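Local coordinates for Alpha/beta hydrolase fold protein (Sphaerobacter thermophilus, PDB 3R0V) that probably acts as a hydrolase of the alpha/beta hydrolase fold, its natural substrate not established, and holds a molecule of D-malate in its pocket, at residues A16-G21 with S34-G39; Q135-A140 with V151-T156. All coordinates share one frame; numbering follows the deposited sequence.

Contact 1: residues A16-G21 with S34-G39; sequences AFERSG and STRAGG
Glu18 and Arg36 meet because both carry CG between the backbone N and the carbonyl carbon (chi1 58° in Glu18) and then run on extended: the Glu18 chain beyond CG, that of Arg36 from CG to NE. The two chains cross at about a right angle, and the carboxylate and guanidinium planes stand 53° apart, so the groups pair through one oxygen and one nitrogen, with no flat two-pronged match. Arg36 NE donates to Glu18 OE2 at 3.0 Å, with an N-H...O angle of 155°; the oxygen receives it on its anti lone pair, a little out of the guanidinium plane. Arg36 NH1 stays 3.7 Å from that same OE2. In the alpha/beta hydrolase fold, this salt bridge joins the segment leading from strand 14-16 into the edge strand 20-21 to the loop that follows strand 25-29. Arginine suits this junction because its several N-H groups can serve several acids: NH2 makes further salt bridges with Asp56 and Asp62, which with Glu18 should favour the charged guanidinium. The first segment packs loosely along the arginine: Arg36 CD lies 4.4 Å from Phe17 CA, and the small Ala16 leaves room for the guanidinium, its CB 4.3 Å from Arg36 NH2. Phe17 sets out away from this loop, and its ring packs on Ile81 and Ala84 of helix 71-84.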
# COMPACT_ATOMS: atom_id res chain seq x y z
N ALA A 16 -14.80 4.83 -4.41
CA ALA A 16 -14.84 6.25 -4.04
C ALA A 16 -13.46 6.88 -4.11
O ALA A 16 -12.46 6.27 -3.74
CB ALA A 16 -15.44 6.41 -2.63
N PHE A 17 -13.40 8.12 -4.58
CA PHE A 17 -12.12 8.80 -4.74
C PHE A 17 -12.31 10.30 -4.69
O PHE A 17 -13.43 10.81 -4.77
CB PHE A 17 -11.46 8.44 -6.08
CG PHE A 17 -12.15 9.03 -7.28
CD1 PHE A 17 -11.67 10.19 -7.87
CD2 PHE A 17 -13.27 8.43 -7.80
CE1 PHE A 17 -12.32 10.74 -8.97
CE2 PHE A 17 -13.92 8.98 -8.89
CZ PHE A 17 -13.44 10.14 -9.48
N GLU A 18 -11.20 11.01 -4.54
CA GLU A 18 -11.22 12.46 -4.67
C GLU A 18 -9.98 12.94 -5.42
O GLU A 18 -8.93 12.31 -5.36
CB GLU A 18 -11.36 13.16 -3.32
CG GLU A 18 -10.29 12.84 -2.31
CD GLU A 18 -10.57 13.50 -0.97
OE1 GLU A 18 -10.22 14.69 -0.81
OE2 GLU A 18 -11.15 12.83 -0.09
N ARG A 19 -10.14 14.04 -6.15
CA ARG A 19 -9.08 14.64 -6.93
C ARG A 19 -8.70 15.97 -6.32
O ARG A 19 -9.56 16.72 -5.86
CB ARG A 19 -9.55 14.98 -8.34
CG ARG A 19 -9.96 13.86 -9.25
CD ARG A 19 -9.91 14.36 -10.71
NE ARG A 19 -10.49 13.39 -11.64
CZ ARG A 19 -11.79 13.19 -11.76
NH1 ARG A 19 -12.64 13.89 -11.02
NH2 ARG A 19 -12.25 12.28 -12.62
N SER A 20 -7.43 16.32 -6.39
CA SER A 20 -7.01 17.65 -6.01
C SER A 20 -5.81 18.02 -6.83
O SER A 20 -5.23 17.18 -7.52
CB SER A 20 -6.68 17.72 -4.52
OG SER A 20 -5.65 16.81 -4.18
N GLY A 21 -5.44 19.30 -6.78
CA GLY A 21 -4.24 19.76 -7.44
C GLY A 21 -4.35 19.96 -8.93
O GLY A 21 -5.43 19.96 -9.51
N SER A 34 -5.75 1.06 5.52
CA SER A 34 -5.81 2.43 5.04
C SER A 34 -7.16 2.73 4.41
O SER A 34 -7.84 1.84 3.90
CB SER A 34 -4.74 2.66 3.98
OG SER A 34 -5.12 2.01 2.78
N THR A 35 -7.53 4.01 4.42
CA THR A 35 -8.59 4.51 3.54
C THR A 35 -8.00 5.70 2.82
O THR A 35 -6.81 5.99 2.97
CB THR A 35 -9.82 4.96 4.32
OG1 THR A 35 -9.50 6.11 5.11
CG2 THR A 35 -10.34 3.83 5.22
N ARG A 36 -8.81 6.40 2.03
CA ARG A 36 -8.29 7.51 1.25
C ARG A 36 -7.79 8.65 2.14
O ARG A 36 -6.89 9.39 1.74
CB ARG A 36 -9.32 7.99 0.22
CG ARG A 36 -10.47 8.84 0.73
CD ARG A 36 -11.49 9.01 -0.38
NE ARG A 36 -12.38 10.15 -0.19
CZ ARG A 36 -13.61 10.05 0.30
NH1 ARG A 36 -14.37 11.12 0.45
NH2 ARG A 36 -14.09 8.85 0.62
N ALA A 37 -8.34 8.76 3.34
CA ALA A 37 -7.91 9.80 4.28
C ALA A 37 -6.41 9.74 4.55
O ALA A 37 -5.76 10.77 4.77
CB ALA A 37 -8.67 9.69 5.59
N GLY A 38 -5.85 8.53 4.53
CA GLY A 38 -4.46 8.32 4.87
C GLY A 38 -3.51 9.07 3.96
O GLY A 38 -2.42 9.46 4.37
N GLY A 39 -3.93 9.27 2.72
CA GLY A 39 -3.07 9.89 1.74
C GLY A 39 -3.28 11.39 1.66
O GLY A 39 -2.54 12.07 0.96

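Contact 2: residues Q135-A140 with V151-T156; sequences QTRLDA and VTYFMT. With MLT (D-malate), chain F.
Arg137 lays the aliphatic base of its side chain over one face of the Tyr153 ring, a CH-pi contact between neighbouring helices. Arg137 CG stands 3.7 Å from the Tyr153 ring centroid, 22° off the normal and displaced toward the rim; the nearest ring atom to it is Tyr153 CZ, at 3.5 Å. Arg137 CB lies 3.5 Å from Tyr153 OH. A bend at chi2 (60°) then leads the arginine onward, and its guanidinium plane stands 80° from that of the ring; the contact across the face is made by the CG methylene. Arginine suits the place by joining a greasy stem to a charged end at a partly exposed helix face, and tyrosine by offering that stem a broad flat surface. Beside it the buried Leu138 adds its CB, 4.4 Å from Tyr153 CD2. The two helices, 134-143 and 147-158, belong to the helical region between strands 111-117 and 209-213, the usual site of the cap in alpha/beta hydrolases. Tyr153 also meets the ring of Tyr134, their planes nearly parallel. Its neighbour Phe154 presents its ring edge to D-malate, CZ lying 3.5 Å from malate C2; the backbone N atoms of Ser96 and Ala32 are hydrogen-bonded to the same ligand. Thr156 reinforces one helical turn: its OG1 and N reach Thr152 O from opposite faces of the carbonyl plane, OG1 at 2.8 Å.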
# COMPACT_ATOMS: atom_id res chain seq x y z
N GLN A 135 -3.68 -17.10 8.69
CA GLN A 135 -4.95 -16.87 8.03
C GLN A 135 -6.12 -17.36 8.88
O GLN A 135 -7.13 -16.68 9.03
CB GLN A 135 -4.96 -17.55 6.65
CG GLN A 135 -6.28 -17.46 5.89
CD GLN A 135 -6.19 -18.14 4.53
OE1 GLN A 135 -5.12 -18.57 4.10
NE2 GLN A 135 -7.32 -18.22 3.84
N THR A 136 -5.97 -18.56 9.43
CA THR A 136 -7.01 -19.16 10.25
C THR A 136 -7.28 -18.31 11.50
O THR A 136 -8.44 -18.08 11.86
CB THR A 136 -6.61 -20.59 10.66
OG1 THR A 136 -6.39 -21.37 9.48
CG2 THR A 136 -7.70 -21.25 11.51
N ARG A 137 -6.22 -17.85 12.15
CA ARG A 137 -6.39 -17.08 13.38
C ARG A 137 -7.02 -15.72 13.10
O ARG A 137 -7.91 -15.28 13.83
CB ARG A 137 -5.05 -16.95 14.11
CG ARG A 137 -5.07 -16.04 15.32
CD ARG A 137 -6.04 -16.51 16.39
NE ARG A 137 -5.91 -15.68 17.58
CZ ARG A 137 -6.64 -15.85 18.68
NH1 ARG A 137 -7.55 -16.81 18.74
NH2 ARG A 137 -6.45 -15.04 19.72
N LEU A 138 -6.55 -15.04 12.06
CA LEU A 138 -7.10 -13.76 11.68
C LEU A 138 -8.59 -13.88 11.39
O LEU A 138 -9.40 -13.08 11.86
CB LEU A 138 -6.35 -13.22 10.46
CG LEU A 138 -6.89 -11.93 9.85
CD1 LEU A 138 -6.88 -10.80 10.85
CD2 LEU A 138 -6.09 -11.58 8.58
N ASP A 139 -8.97 -14.91 10.63
CA ASP A 139 -10.37 -15.14 10.33
C ASP A 139 -11.18 -15.38 11.60
O ASP A 139 -12.30 -14.89 11.74
CB ASP A 139 -10.55 -16.33 9.39
CG ASP A 139 -10.26 -15.98 7.93
OD1 ASP A 139 -10.23 -14.78 7.59
OD2 ASP A 139 -10.08 -16.93 7.13
N ALA A 140 -10.60 -16.13 12.53
CA ALA A 140 -11.30 -16.46 13.78
C ALA A 140 -11.56 -15.21 14.62
O ALA A 140 -12.64 -15.03 15.18
CB ALA A 140 -10.52 -17.49 14.56
N VAL A 151 -6.42 -6.38 14.39
CA VAL A 151 -5.40 -5.40 14.04
C VAL A 151 -4.10 -5.66 14.81
O VAL A 151 -3.03 -5.64 14.23
CB VAL A 151 -5.87 -3.96 14.32
CG1 VAL A 151 -4.75 -2.96 14.02
CG2 VAL A 151 -7.11 -3.64 13.48
N THR A 152 -4.21 -5.91 16.12
CA THR A 152 -3.04 -6.21 16.93
C THR A 152 -2.29 -7.43 16.40
O THR A 152 -1.06 -7.44 16.34
CB THR A 152 -3.46 -6.45 18.38
OG1 THR A 152 -4.07 -5.25 18.87
CG2 THR A 152 -2.26 -6.79 19.24
N TYR A 153 -3.05 -8.45 16.00
CA TYR A 153 -2.48 -9.69 15.49
C TYR A 153 -1.77 -9.43 14.16
O TYR A 153 -0.65 -9.87 13.96
CB TYR A 153 -3.57 -10.76 15.35
CG TYR A 153 -3.06 -12.11 14.91
CD1 TYR A 153 -2.30 -12.90 15.76
CD2 TYR A 153 -3.38 -12.61 13.65
CE1 TYR A 153 -1.85 -14.15 15.37
CE2 TYR A 153 -2.94 -13.86 13.25
CZ TYR A 153 -2.17 -14.61 14.10
OH TYR A 153 -1.73 -15.86 13.71
N PHE A 154 -2.44 -8.72 13.25
CA PHE A 154 -1.80 -8.33 12.00
C PHE A 154 -0.48 -7.60 12.25
O PHE A 154 0.56 -7.93 11.67
CB PHE A 154 -2.73 -7.44 11.17
CG PHE A 154 -2.00 -6.63 10.12
CD1 PHE A 154 -1.51 -7.23 8.98
CD2 PHE A 154 -1.80 -5.27 10.30
CE1 PHE A 154 -0.84 -6.48 8.03
CE2 PHE A 154 -1.12 -4.53 9.35
CZ PHE A 154 -0.65 -5.13 8.23
N MSE A 155 -0.50 -6.61 13.14
CA MSE A 155 0.70 -5.82 13.36
C MSE A 155 1.83 -6.60 13.99
O MSE A 155 2.98 -6.47 13.57
CB MSE A 155 0.39 -4.58 14.17
CG MSE A 155 -0.53 -3.68 13.41
SE MSE A 155 -0.71 -1.98 14.26
CE MSE A 155 -1.80 -1.15 12.86
N THR A 156 1.52 -7.41 14.99
CA THR A 156 2.56 -8.15 15.70
C THR A 156 3.02 -9.41 14.98
O THR A 156 4.22 -9.70 14.95
CB THR A 156 2.09 -8.55 17.12
OG1 THR A 156 0.87 -9.31 17.03
CG2 THR A 156 1.87 -7.31 17.98
C1 MLT F . 1.12 -3.00 5.34
O1 MLT F . 0.38 -2.42 4.49
O2 MLT F . 1.89 -3.91 5.02
C2 MLT F . 1.06 -2.51 6.76
O3 MLT F . 0.36 -1.29 6.83
C3 MLT F . 2.46 -2.37 7.35
C4 MLT F . 2.42 -1.54 8.61
O4 MLT F . 1.38 -0.92 8.95
O5 MLT F . 3.43 -1.45 9.34

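In the fold
From the N terminus, the chain passes the small hairpin 6-8/14-16 and enters residues 16-21 at the rim of the main sheet. It then runs through strand 25-29, and contact 1 closes this short loop at 34-39. Strands 89-94 and 111-117 build more of the sheet before the chain leaves it for a run of helices, where contact 2 joins 135-140 to 151-156 across the short connection between helices 134-143 and 147-158. The two closures follow in series, neither nesting nor crossing, with centres 26 Å apart. Contact 1 ties the sheet edge to a loop; contact 2 joins two helices of the probable cap, one of them lining the malate pocket.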